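Local coordinates for saframycin Mx1 synthetase B (Legionella pneumophila subsp. pneumophila, PDB 3KXW), which is an AMP-binding enzyme of the ANL superfamily and binds 5'-O-[(S)-(dodecanoyloxy)(hydroxy)phosphoryl]adenosine, at residues L329-T337 and V404-Y413; V374-I385 and G444-V453. All blocks are in the same frame, centred on the assembly; numbering follows the deposited sequence.

Followed from the N terminus, the chain first lays down 329-337, which holds most of strand 335-338 of a mixed sheet. Segment 374-385 comes next and adds the short strand 378-379 beside it. Contact 1 closes a loop when the chain returns at 404-413, and contact 2 closes a second loop at 444-453. The segments alternate, so the two contacts cross. They also touch: Val336 pairs with Ile380 through the backbone, and Ser406 OG is probably hydrogen-bonded to Gln381 OE1. Strands 382-386 and 442-447 both pair with strand 400-405. Together the contacts tie the mixed sheet to the antiparallel one, and both touch 1ZZ.

Contact 1: L329-T337 and V404-Y413; sequences LAEATLLVT and VQSNSVAKGY. With 1ZZ (5'-O-[(S)-(dodecanoyloxy)(hydroxy)phosphoryl]adenosine), chain B.
The backbone carbonyl of Ser408 takes the hydroxyl of Thr333, with Thr333 OG1 2.6 Å from Ser408 O. The donor lies in the carbonyl plane, on a lone pair. Thr333 OG1 sits beside its own backbone N (chi1 -59°), and this turns the hydroxyl to the 404-413 segment. Ser408 OG is hydrogen-bonded elsewhere, to Asp194 and Asn195 of helix 189-202. Two residues on, Ala410 N donates to Glu331 O at 2.9 Å in a nearly straight bond.

Glu331 and Tyr413 form the other polar pair. Tyr413 OH donates to Glu331 OE2 at 2.6 Å and meets its anti lone pair. The carboxylate oxygen lies at the ring edge, in the ring plane, while the two planes stand 82° apart. A bend at chi2 (88°) brings the carboxylate back to the phenol. Val336 CG1 and Val404 CG2 meet tip to tip at 4.0 Å.

Segment 329-337 leads into strand 335-338 of the mixed sheet, and 404-413 runs on from strand 400-405. Leu329, Ala330, Leu334 and Leu335 line the ligand pocket. Ala330 N donates to O3 of 1ZZ at 3.0 Å, and Leu334 CD1 lies 3.5 Å from its C11. Glu331, the residue after Ala330, is held through both its carbonyl and its carboxylate. In this buried setting, the three bonds between the segments probably help to fix the backbone that presents the Ala330 N-H to the phosphate.

Contact 2: V374-I385 and G444-V453; sequences VSSGNPIQEVKI and GFLHENELYV. With 1ZZ (5'-O-[(S)-(dodecanoyloxy)(hydroxy)phosphoryl]adenosine), chain B.
Ser375 lies against two side chains of the 444-453 hairpin, Glu450 and Tyr452. Its CA stands over one face of the Tyr452 ring, 3.9 Å from the centroid, in a CH-pi contact. Its OG is anti to the backbone N (chi1 174°) and meets Glu450, donating to OE1 at 2.6 Å on the anti lone pair. The same OG accepts from Gly377 N, forming an ST turn. The other carboxylate oxygen, OE2, has a salt bridge to Lys346, so each oxygen of the carboxylate has a partner.

The backbones pair alongside. Ser376 N donates to Leu451 O at 2.8 Å, and Leu451 N returns a bond to Gly377 O.

Ile385 carries much of the apolar packing. Its CG1 branch lies across Leu446, with CG1 3.8 Å from CG, and its CD1 reaches Leu451 CD1 at 3.9 Å. Pro379 and Asn449 meet at a slant, with Pro379 CD 3.5 Å from Asn449 OD1.

At the pocket end, Val453 CG1 packs 3.5 Å from C21 of the 1ZZ adenine. N5 of the ligand makes a weak bond to Ser376 OG. A water joins this hydroxyl to Val374 O and Val453 N.

The hairpin of strands 442-447 and 450-456, closed by a type I' turn, pairs through Leu451 with Ser376 and Gly377, just ahead of strand 378-379. It packs its Leu446 on strand 382-386. Strand 400-405 adds Ile402 against Ile385 and Leu451, and strand 335-338 supplies Val336 to Val383 and Thr337 to Leu451.

Contact 1: L329-T337 and V404-Y413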
loop_
_atom_site.group_PDB
_atom_site.type_symbol
_atom_site.label_atom_id
_atom_site.label_comp_id
_atom_site.label_asym_id
_atom_site.label_seq_id
_atom_site.Cartn_x
_atom_site.Cartn_y
_atom_site.Cartn_z
ATOM N N LEU A 329 8.720 3.854 -2.687
ATOM C CA LEU A 329 7.582 4.603 -3.221
ATOM C C LEU A 329 7.332 4.222 -4.669
ATOM O O LEU A 329 8.215 3.692 -5.339
ATOM C CB LEU A 329 7.729 6.115 -3.088
ATOM C CG LEU A 329 8.994 6.976 -3.231
ATOM C CD1 LEU A 329 10.292 6.281 -3.680
ATOM C CD2 LEU A 329 8.739 8.325 -3.930
ATOM N N ALA A 330 6.129 4.516 -5.144
ATOM C CA ALA A 330 5.710 4.067 -6.471
ATOM C C ALA A 330 6.607 4.652 -7.556
ATOM O O ALA A 330 6.854 4.012 -8.565
ATOM C CB ALA A 330 4.282 4.454 -6.718
ATOM N N GLU A 331 7.076 5.880 -7.331
ATOM C CA GLU A 331 7.922 6.593 -8.305
ATOM C C GLU A 331 9.255 5.882 -8.528
ATOM O O GLU A 331 9.936 6.103 -9.535
ATOM C CB GLU A 331 8.147 8.054 -7.875
ATOM C CG GLU A 331 6.925 8.944 -8.077
ATOM C CD GLU A 331 5.983 8.939 -6.883
ATOM O OE1 GLU A 331 6.061 7.986 -6.063
ATOM O OE2 GLU A 331 5.169 9.893 -6.754
ATOM N N ALA A 332 9.635 5.031 -7.573
ATOM C CA ALA A 332 10.836 4.218 -7.720
ATOM C C ALA A 332 10.475 2.741 -7.891
ATOM O O ALA A 332 11.261 1.846 -7.560
ATOM C CB ALA A 332 11.768 4.413 -6.544
ATOM N N THR A 333 9.288 2.515 -8.455
ATOM C CA THR A 333 8.696 1.204 -8.636
ATOM C C THR A 333 8.250 0.630 -7.306
ATOM O O THR A 333 7.060 0.502 -7.062
ATOM C CB THR A 333 9.613 0.230 -9.437
ATOM O OG1 THR A 333 9.880 0.804 -10.722
ATOM C CG2 THR A 333 8.927 -1.059 -9.653
ATOM N N LEU A 334 9.196 0.315 -6.424
ATOM C CA LEU A 334 8.792 -0.053 -5.072
ATOM C C LEU A 334 9.943 0.073 -4.104
ATOM O O LEU A 334 10.052 1.073 -3.411
ATOM C CB LEU A 334 8.211 -1.465 -5.015
ATOM C CG LEU A 334 7.621 -1.853 -3.646
ATOM C CD1 LEU A 334 6.365 -1.043 -3.346
ATOM C CD2 LEU A 334 7.325 -3.348 -3.640
ATOM N N LEU A 335 10.801 -0.935 -4.055
ATOM C CA LEU A 335 11.759 -1.050 -2.940
ATOM C C LEU A 335 12.997 -0.188 -3.138
ATOM O O LEU A 335 13.677 -0.334 -4.151
ATOM C CB LEU A 335 12.166 -2.521 -2.768
ATOM C CG LEU A 335 13.216 -2.849 -1.715
ATOM C CD1 LEU A 335 12.703 -2.523 -0.279
ATOM C CD2 LEU A 335 13.639 -4.318 -1.852
ATOM N N VAL A 336 13.304 0.664 -2.150
ATOM C CA VAL A 336 14.452 1.590 -2.200
ATOM C C VAL A 336 15.500 1.247 -1.148
ATOM O O VAL A 336 16.688 1.183 -1.465
ATOM C CB VAL A 336 13.999 3.068 -2.037
ATOM C CG1 VAL A 336 15.201 4.047 -1.931
ATOM C CG2 VAL A 336 13.119 3.452 -3.216
ATOM N N THR A 337 15.064 1.016 0.092
ATOM C CA THR A 337 15.992 0.604 1.154
ATOM C C THR A 337 15.452 -0.573 1.957
ATOM O O THR A 337 14.251 -0.728 2.101
ATOM C CB THR A 337 16.318 1.763 2.163
ATOM O OG1 THR A 337 15.171 2.070 2.967
ATOM C CG2 THR A 337 16.744 3.011 1.437
ATOM N N VAL A 404 16.608 9.680 -5.111
ATOM C CA VAL A 404 16.823 8.293 -5.515
ATOM C C VAL A 404 17.250 8.201 -6.966
ATOM O O VAL A 404 16.767 8.965 -7.792
ATOM C CB VAL A 404 15.535 7.479 -5.321
ATOM C CG1 VAL A 404 15.743 6.029 -5.733
ATOM C CG2 VAL A 404 15.075 7.589 -3.865
ATOM N N GLN A 405 18.148 7.268 -7.271
ATOM C CA GLN A 405 18.516 6.967 -8.663
ATOM C C GLN A 405 18.745 5.482 -8.878
ATOM O O GLN A 405 19.445 4.845 -8.093
ATOM C CB GLN A 405 19.778 7.754 -9.098
ATOM C CG GLN A 405 20.384 7.237 -10.410
ATOM C CD GLN A 405 21.542 8.094 -10.902
ATOM O OE1 GLN A 405 22.556 8.259 -10.210
ATOM N NE2 GLN A 405 21.398 8.644 -12.104
ATOM N N SER A 406 18.151 4.931 -9.936
ATOM C CA SER A 406 18.455 3.572 -10.368
ATOM C C SER A 406 17.568 3.214 -11.555
ATOM O O SER A 406 16.672 3.972 -11.934
ATOM C CB SER A 406 18.197 2.547 -9.243
ATOM O OG SER A 406 16.822 2.145 -9.216
ATOM N N ASN A 407 17.791 2.034 -12.113
ATOM C CA ASN A 407 16.958 1.551 -13.208
ATOM C C ASN A 407 15.501 1.267 -12.790
ATOM O O ASN A 407 14.644 0.985 -13.636
ATOM C CB ASN A 407 17.592 0.311 -13.823
ATOM C CG ASN A 407 18.789 0.646 -14.715
ATOM O OD1 ASN A 407 19.649 -0.195 -14.945
ATOM N ND2 ASN A 407 18.842 1.873 -15.206
ATOM N N SER A 408 15.222 1.323 -11.487
ATOM C CA SER A 408 13.844 1.170 -10.988
ATOM C C SER A 408 13.086 2.492 -10.952
ATOM O O SER A 408 11.880 2.517 -10.708
ATOM C CB SER A 408 13.834 0.538 -9.564
ATOM O OG SER A 408 14.210 -0.842 -9.604
ATOM N N VAL A 409 13.782 3.599 -11.168
ATOM C CA VAL A 409 13.110 4.888 -11.144
ATOM C C VAL A 409 12.227 5.039 -12.371
ATOM O O VAL A 409 12.680 4.888 -13.505
ATOM C CB VAL A 409 14.094 6.068 -11.057
ATOM C CG1 VAL A 409 13.371 7.367 -11.374
ATOM C CG2 VAL A 409 14.747 6.095 -9.655
ATOM N N ALA A 410 10.965 5.324 -12.119
ATOM C CA ALA A 410 9.939 5.348 -13.150
ATOM C C ALA A 410 10.110 6.514 -14.131
ATOM O O ALA A 410 10.916 7.429 -13.928
ATOM C CB ALA A 410 8.559 5.382 -12.509
ATOM N N LYS A 411 9.306 6.470 -15.186
ATOM C CA LYS A 411 9.423 7.365 -16.318
ATOM C C LYS A 411 8.711 8.728 -16.150
ATOM O O LYS A 411 8.964 9.673 -16.895
ATOM C CB LYS A 411 8.891 6.624 -17.565
ATOM C CG LYS A 411 8.797 7.472 -18.841
ATOM C CD LYS A 411 10.108 8.147 -19.174
ATOM C CE LYS A 411 10.089 8.689 -20.601
ATOM N NZ LYS A 411 11.420 9.282 -20.966
ATOM N N GLY A 412 7.819 8.841 -15.186
ATOM C CA GLY A 412 7.101 10.088 -14.993
ATOM C C GLY A 412 5.683 9.801 -14.542
ATOM O O GLY A 412 5.352 8.675 -14.209
ATOM N N TYR A 413 4.851 10.828 -14.529
ATOM C CA TYR A 413 3.439 10.678 -14.252
ATOM C C TYR A 413 2.679 10.814 -15.568
ATOM O O TYR A 413 2.922 11.760 -16.329
ATOM C CB TYR A 413 2.974 11.782 -13.308
ATOM C CG TYR A 413 3.673 11.803 -11.963
ATOM C CD1 TYR A 413 3.575 10.733 -11.074
ATOM C CD2 TYR A 413 4.393 12.915 -11.569
ATOM C CE1 TYR A 413 4.210 10.786 -9.825
ATOM C CE2 TYR A 413 5.017 12.974 -10.348
ATOM C CZ TYR A 413 4.929 11.909 -9.475
ATOM O OH TYR A 413 5.569 12.022 -8.247
HETATM P P 1ZZ B . 3.514 4.776 -2.129
HETATM C C1 1ZZ B . 7.816 -9.159 -0.976
HETATM N N1 1ZZ B . 6.870 5.608 3.289
HETATM O O1 1ZZ B . 4.495 2.824 0.287
HETATM C C2 1ZZ B . 7.456 -7.816 -0.326
HETATM N N2 1ZZ B . 7.976 3.670 3.433
HETATM O O2 1ZZ B . 4.221 3.276 -1.999
HETATM C C3 1ZZ B . 8.484 -6.725 -0.650
HETATM N N3 1ZZ B . 7.687 6.649 5.552
HETATM O O3 1ZZ B . 3.906 5.372 -3.390
HETATM C C4 1ZZ B . 7.903 -5.329 -0.378
HETATM N N4 1ZZ B . 9.144 5.139 6.739
HETATM O O4 1ZZ B . 1.913 4.578 -2.062
HETATM C C5 1ZZ B . 8.985 -4.245 -0.250
HETATM N N5 1ZZ B . 9.853 3.061 5.943
HETATM O O5 1ZZ B . 3.940 5.759 -0.851
HETATM C C6 1ZZ B . 8.302 -2.928 0.144
HETATM O O6 1ZZ B . 5.046 6.229 1.724
HETATM C C7 1ZZ B . 9.101 -1.654 0.513
HETATM O O7 1ZZ B . 6.387 8.741 2.323
HETATM C C8 1ZZ B . 8.350 -0.413 1.035
HETATM O O8 1ZZ B . 7.043 8.394 -0.040
HETATM C C9 1ZZ B . 7.802 0.383 -0.161
HETATM C C10 1ZZ B . 6.510 1.179 0.141
HETATM C C11 1ZZ B . 5.930 1.692 -1.207
HETATM C C12 1ZZ B . 5.131 2.981 -0.940
HETATM C C13 1ZZ B . 5.294 5.981 -0.523
HETATM C C14 1ZZ B . 5.381 6.805 0.603
HETATM C C15 1ZZ B . 6.820 7.399 0.825
HETATM C C16 1ZZ B . 6.846 7.751 2.098
HETATM C C17 1ZZ B . 6.138 6.633 2.691
HETATM C C18 1ZZ B . 7.179 4.327 2.677
HETATM C C19 1ZZ B . 8.205 4.508 4.649
HETATM C C20 1ZZ B . 7.595 5.650 4.524
HETATM C C21 1ZZ B . 8.387 6.403 6.634
HETATM C C22 1ZZ B . 9.081 4.276 5.862
#

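Contact 2: V374-I385 and G444-V453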
loop_
_atom_site.group_PDB
_atom_site.type_symbol
_atom_site.label_atom_id
_atom_site.label_comp_id
_atom_site.label_asym_id
_atom_site.label_seq_id
_atom_site.Cartn_x
_atom_site.Cartn_y
_atom_site.Cartn_z
ATOM N N VAL A 374 13.465 4.225 13.763
ATOM C CA VAL A 374 13.819 2.909 13.272
ATOM C C VAL A 374 14.522 3.061 11.943
ATOM O O VAL A 374 14.100 3.857 11.104
ATOM C CB VAL A 374 12.577 2.032 13.052
ATOM C CG1 VAL A 374 12.972 0.701 12.437
ATOM C CG2 VAL A 374 11.824 1.813 14.384
ATOM N N SER A 375 15.587 2.299 11.744
ATOM C CA SER A 375 16.244 2.271 10.446
ATOM C C SER A 375 15.357 1.622 9.377
ATOM O O SER A 375 14.800 0.565 9.615
ATOM C CB SER A 375 17.534 1.473 10.521
ATOM O OG SER A 375 18.100 1.336 9.233
ATOM N N SER A 376 15.265 2.248 8.205
ATOM C CA SER A 376 14.634 1.598 7.056
ATOM C C SER A 376 15.637 0.783 6.222
ATOM O O SER A 376 15.292 0.291 5.146
ATOM C CB SER A 376 13.877 2.608 6.165
ATOM O OG SER A 376 12.713 3.090 6.823
ATOM N N GLY A 377 16.863 0.626 6.708
ATOM C CA GLY A 377 17.789 -0.297 6.062
ATOM C C GLY A 377 18.822 0.359 5.151
ATOM O O GLY A 377 18.965 1.575 5.123
ATOM N N ASN A 378 19.562 -0.453 4.408
ATOM C CA ASN A 378 20.619 0.074 3.569
ATOM C C ASN A 378 20.042 0.491 2.235
ATOM O O ASN A 378 19.089 -0.122 1.792
ATOM C CB ASN A 378 21.637 -1.038 3.295
ATOM C CG ASN A 378 22.284 -1.550 4.547
ATOM O OD1 ASN A 378 23.054 -0.843 5.199
ATOM N ND2 ASN A 378 21.962 -2.774 4.907
ATOM N N PRO A 379 20.660 1.484 1.562
ATOM C CA PRO A 379 20.223 1.811 0.197
ATOM C C PRO A 379 20.374 0.618 -0.737
ATOM O O PRO A 379 21.474 0.067 -0.862
ATOM C CB PRO A 379 21.183 2.923 -0.220
ATOM C CG PRO A 379 21.591 3.588 1.081
ATOM C CD PRO A 379 21.663 2.439 2.073
ATOM N N ILE A 380 19.283 0.212 -1.379
ATOM C CA ILE A 380 19.320 -0.828 -2.394
ATOM C C ILE A 380 19.326 -0.155 -3.757
ATOM O O ILE A 380 20.082 -0.557 -4.632
ATOM C CB ILE A 380 18.125 -1.771 -2.242
ATOM C CG1 ILE A 380 18.237 -2.521 -0.912
ATOM C CG2 ILE A 380 18.024 -2.736 -3.442
ATOM C CD1 ILE A 380 16.946 -3.155 -0.442
ATOM N N GLN A 381 18.470 0.859 -3.939
ATOM C CA GLN A 381 18.653 1.821 -5.008
ATOM C C GLN A 381 19.608 2.870 -4.464
ATOM O O GLN A 381 19.717 3.019 -3.260
ATOM C CB GLN A 381 17.328 2.476 -5.405
ATOM C CG GLN A 381 16.279 1.454 -5.856
ATOM C CD GLN A 381 15.072 2.093 -6.525
ATOM O OE1 GLN A 381 15.195 3.044 -7.316
ATOM N NE2 GLN A 381 13.898 1.582 -6.203
ATOM N N GLU A 382 20.303 3.595 -5.340
ATOM C CA GLU A 382 21.160 4.685 -4.867
ATOM C C GLU A 382 20.324 5.768 -4.169
ATOM O O GLU A 382 19.337 6.247 -4.731
ATOM C CB GLU A 382 21.976 5.302 -6.007
ATOM C CG GLU A 382 22.700 6.609 -5.568
ATOM C CD GLU A 382 23.436 7.321 -6.717
ATOM O OE1 GLU A 382 23.832 6.641 -7.687
ATOM O OE2 GLU A 382 23.619 8.554 -6.640
ATOM N N VAL A 383 20.738 6.165 -2.961
ATOM C CA VAL A 383 20.027 7.169 -2.165
ATOM C C VAL A 383 20.979 8.313 -1.803
ATOM O O VAL A 383 22.068 8.072 -1.287
ATOM C CB VAL A 383 19.500 6.562 -0.833
ATOM C CG1 VAL A 383 19.075 7.674 0.142
ATOM C CG2 VAL A 383 18.356 5.604 -1.096
ATOM N N LYS A 384 20.601 9.545 -2.118
ATOM C CA LYS A 384 21.325 10.719 -1.648
ATOM C C LYS A 384 20.440 11.602 -0.776
ATOM O O LYS A 384 19.242 11.720 -1.014
ATOM C CB LYS A 384 21.864 11.542 -2.831
ATOM C CG LYS A 384 23.101 10.940 -3.449
ATOM C CD LYS A 384 23.693 11.881 -4.483
ATOM C CE LYS A 384 24.904 11.253 -5.181
ATOM N NZ LYS A 384 25.795 10.615 -4.197
ATOM N N ILE A 385 21.023 12.215 0.248
ATOM C CA ILE A 385 20.288 13.149 1.082
ATOM C C ILE A 385 20.702 14.537 0.625
ATOM O O ILE A 385 21.865 14.925 0.767
ATOM C CB ILE A 385 20.576 12.975 2.596
ATOM C CG1 ILE A 385 20.450 11.513 3.028
ATOM C CG2 ILE A 385 19.644 13.859 3.425
ATOM C CD1 ILE A 385 19.007 10.936 2.897
ATOM N N GLY A 444 14.851 12.688 5.533
ATOM C CA GLY A 444 15.519 11.707 6.370
ATOM C C GLY A 444 17.010 11.972 6.386
ATOM O O GLY A 444 17.485 12.980 5.882
ATOM N N PHE A 445 17.741 11.023 6.941
ATOM C CA PHE A 445 19.172 11.131 7.006
ATOM C C PHE A 445 19.811 9.759 6.927
ATOM O O PHE A 445 19.191 8.762 7.246
ATOM C CB PHE A 445 19.586 11.873 8.288
ATOM C CG PHE A 445 19.227 11.153 9.579
ATOM C CD1 PHE A 445 20.143 10.322 10.214
ATOM C CD2 PHE A 445 17.989 11.343 10.169
ATOM C CE1 PHE A 445 19.824 9.672 11.422
ATOM C CE2 PHE A 445 17.657 10.696 11.359
ATOM C CZ PHE A 445 18.590 9.862 11.989
ATOM N N LEU A 446 21.065 9.729 6.492
ATOM C CA LEU A 446 21.848 8.500 6.460
ATOM C C LEU A 446 22.772 8.466 7.672
ATOM O O LEU A 446 23.431 9.461 7.994
ATOM C CB LEU A 446 22.687 8.442 5.185
ATOM C CG LEU A 446 21.884 8.077 3.912
ATOM C CD1 LEU A 446 22.678 8.302 2.619
ATOM C CD2 LEU A 446 21.410 6.631 3.975
ATOM N N HIS A 447 22.821 7.315 8.320
ATOM C CA HIS A 447 23.720 7.105 9.440
ATOM C C HIS A 447 24.345 5.721 9.315
ATOM O O HIS A 447 23.645 4.710 9.356
ATOM C CB HIS A 447 22.941 7.243 10.749
ATOM C CG HIS A 447 23.772 7.006 11.976
ATOM N ND1 HIS A 447 24.486 8.011 12.593
ATOM C CD2 HIS A 447 23.990 5.887 12.708
ATOM C CE1 HIS A 447 25.122 7.518 13.642
ATOM N NE2 HIS A 447 24.836 6.231 13.735
ATOM N N GLU A 448 25.659 5.661 9.150
ATOM C CA GLU A 448 26.337 4.367 8.967
ATOM C C GLU A 448 25.653 3.529 7.885
ATOM O O GLU A 448 25.379 2.322 8.044
ATOM C CB GLU A 448 26.430 3.637 10.297
ATOM C CG GLU A 448 27.003 4.577 11.349
ATOM C CD GLU A 448 27.399 3.901 12.633
ATOM O OE1 GLU A 448 26.936 2.775 12.897
ATOM O OE2 GLU A 448 28.173 4.524 13.397
ATOM N N ASN A 449 25.409 4.218 6.775
ATOM C CA ASN A 449 24.812 3.677 5.567
ATOM C C ASN A 449 23.434 3.079 5.771
ATOM O O ASN A 449 23.041 2.157 5.057
ATOM C CB ASN A 449 25.743 2.686 4.867
ATOM C CG ASN A 449 25.356 2.465 3.399
ATOM O OD1 ASN A 449 25.008 3.410 2.679
ATOM N ND2 ASN A 449 25.412 1.219 2.958
ATOM N N GLU A 450 22.700 3.592 6.753
ATOM C CA GLU A 450 21.299 3.217 6.868
ATOM C C GLU A 450 20.409 4.441 6.855
ATOM O O GLU A 450 20.778 5.504 7.373
ATOM C CB GLU A 450 21.071 2.334 8.087
ATOM C CG GLU A 450 21.851 1.027 7.934
ATOM C CD GLU A 450 21.425 -0.057 8.872
ATOM O OE1 GLU A 450 20.306 0.021 9.403
ATOM O OE2 GLU A 450 22.207 -1.008 9.046
ATOM N N LEU A 451 19.231 4.289 6.258
ATOM C CA LEU A 451 18.355 5.429 6.048
ATOM C C LEU A 451 17.343 5.513 7.177
ATOM O O LEU A 451 16.629 4.546 7.450
ATOM C CB LEU A 451 17.629 5.295 4.701
ATOM C CG LEU A 451 16.584 6.389 4.482
ATOM C CD1 LEU A 451 17.264 7.747 4.295
ATOM C CD2 LEU A 451 15.721 6.048 3.282
ATOM N N TYR A 452 17.281 6.686 7.804
ATOM C CA TYR A 452 16.313 7.006 8.834
ATOM C C TYR A 452 15.343 8.041 8.275
ATOM O O TYR A 452 15.716 9.181 8.031
ATOM C CB TYR A 452 17.026 7.506 10.098
ATOM C CG TYR A 452 17.815 6.388 10.747
ATOM C CD1 TYR A 452 17.280 5.659 11.790
ATOM C CD2 TYR A 452 19.080 6.042 10.282
ATOM C CE1 TYR A 452 17.990 4.627 12.377
ATOM C CE2 TYR A 452 19.798 5.000 10.857
ATOM C CZ TYR A 452 19.233 4.297 11.898
ATOM O OH TYR A 452 19.927 3.259 12.490
ATOM N N VAL A 453 14.113 7.615 8.000
ATOM C CA VAL A 453 13.095 8.525 7.481
ATOM C C VAL A 453 12.513 9.360 8.630
ATOM O O VAL A 453 12.112 8.824 9.659
ATOM C CB VAL A 453 11.980 7.755 6.732
ATOM C CG1 VAL A 453 10.921 8.720 6.186
ATOM C CG2 VAL A 453 12.573 6.913 5.622
HETATM P P 1ZZ B . 3.514 4.776 -2.129
HETATM C C1 1ZZ B . 7.816 -9.159 -0.976
HETATM N N1 1ZZ B . 6.870 5.608 3.289
HETATM O O1 1ZZ B . 4.495 2.824 0.287
HETATM C C2 1ZZ B . 7.456 -7.816 -0.326
HETATM N N2 1ZZ B . 7.976 3.670 3.433
HETATM O O2 1ZZ B . 4.221 3.276 -1.999
HETATM C C3 1ZZ B . 8.484 -6.725 -0.650
HETATM N N3 1ZZ B . 7.687 6.649 5.552
HETATM O O3 1ZZ B . 3.906 5.372 -3.390
HETATM C C4 1ZZ B . 7.903 -5.329 -0.378
HETATM N N4 1ZZ B . 9.144 5.139 6.739
HETATM O O4 1ZZ B . 1.913 4.578 -2.062
HETATM C C5 1ZZ B . 8.985 -4.245 -0.250
HETATM N N5 1ZZ B . 9.853 3.061 5.943
HETATM O O5 1ZZ B . 3.940 5.759 -0.851
HETATM C C6 1ZZ B . 8.302 -2.928 0.144
HETATM O O6 1ZZ B . 5.046 6.229 1.724
HETATM C C7 1ZZ B . 9.101 -1.654 0.513
HETATM O O7 1ZZ B . 6.387 8.741 2.323
HETATM C C8 1ZZ B . 8.350 -0.413 1.035
HETATM O O8 1ZZ B . 7.043 8.394 -0.040
HETATM C C9 1ZZ B . 7.802 0.383 -0.161
HETATM C C10 1ZZ B . 6.510 1.179 0.141
HETATM C C11 1ZZ B . 5.930 1.692 -1.207
HETATM C C12 1ZZ B . 5.131 2.981 -0.940
HETATM C C13 1ZZ B . 5.294 5.981 -0.523
HETATM C C14 1ZZ B . 5.381 6.805 0.603
HETATM C C15 1ZZ B . 6.820 7.399 0.825
HETATM C C16 1ZZ B . 6.846 7.751 2.098
HETATM C C17 1ZZ B . 6.138 6.633 2.691
HETATM C C18 1ZZ B . 7.179 4.327 2.677
HETATM C C19 1ZZ B . 8.205 4.508 4.649
HETATM C C20 1ZZ B . 7.595 5.650 4.524
HETATM C C21 1ZZ B . 8.387 6.403 6.634
HETATM C C22 1ZZ B . 9.081 4.276 5.862
HETATM O O HOH W 1 13.098 4.920 8.840
HETATM O O HOH W 2 12.844 6.770 11.332
#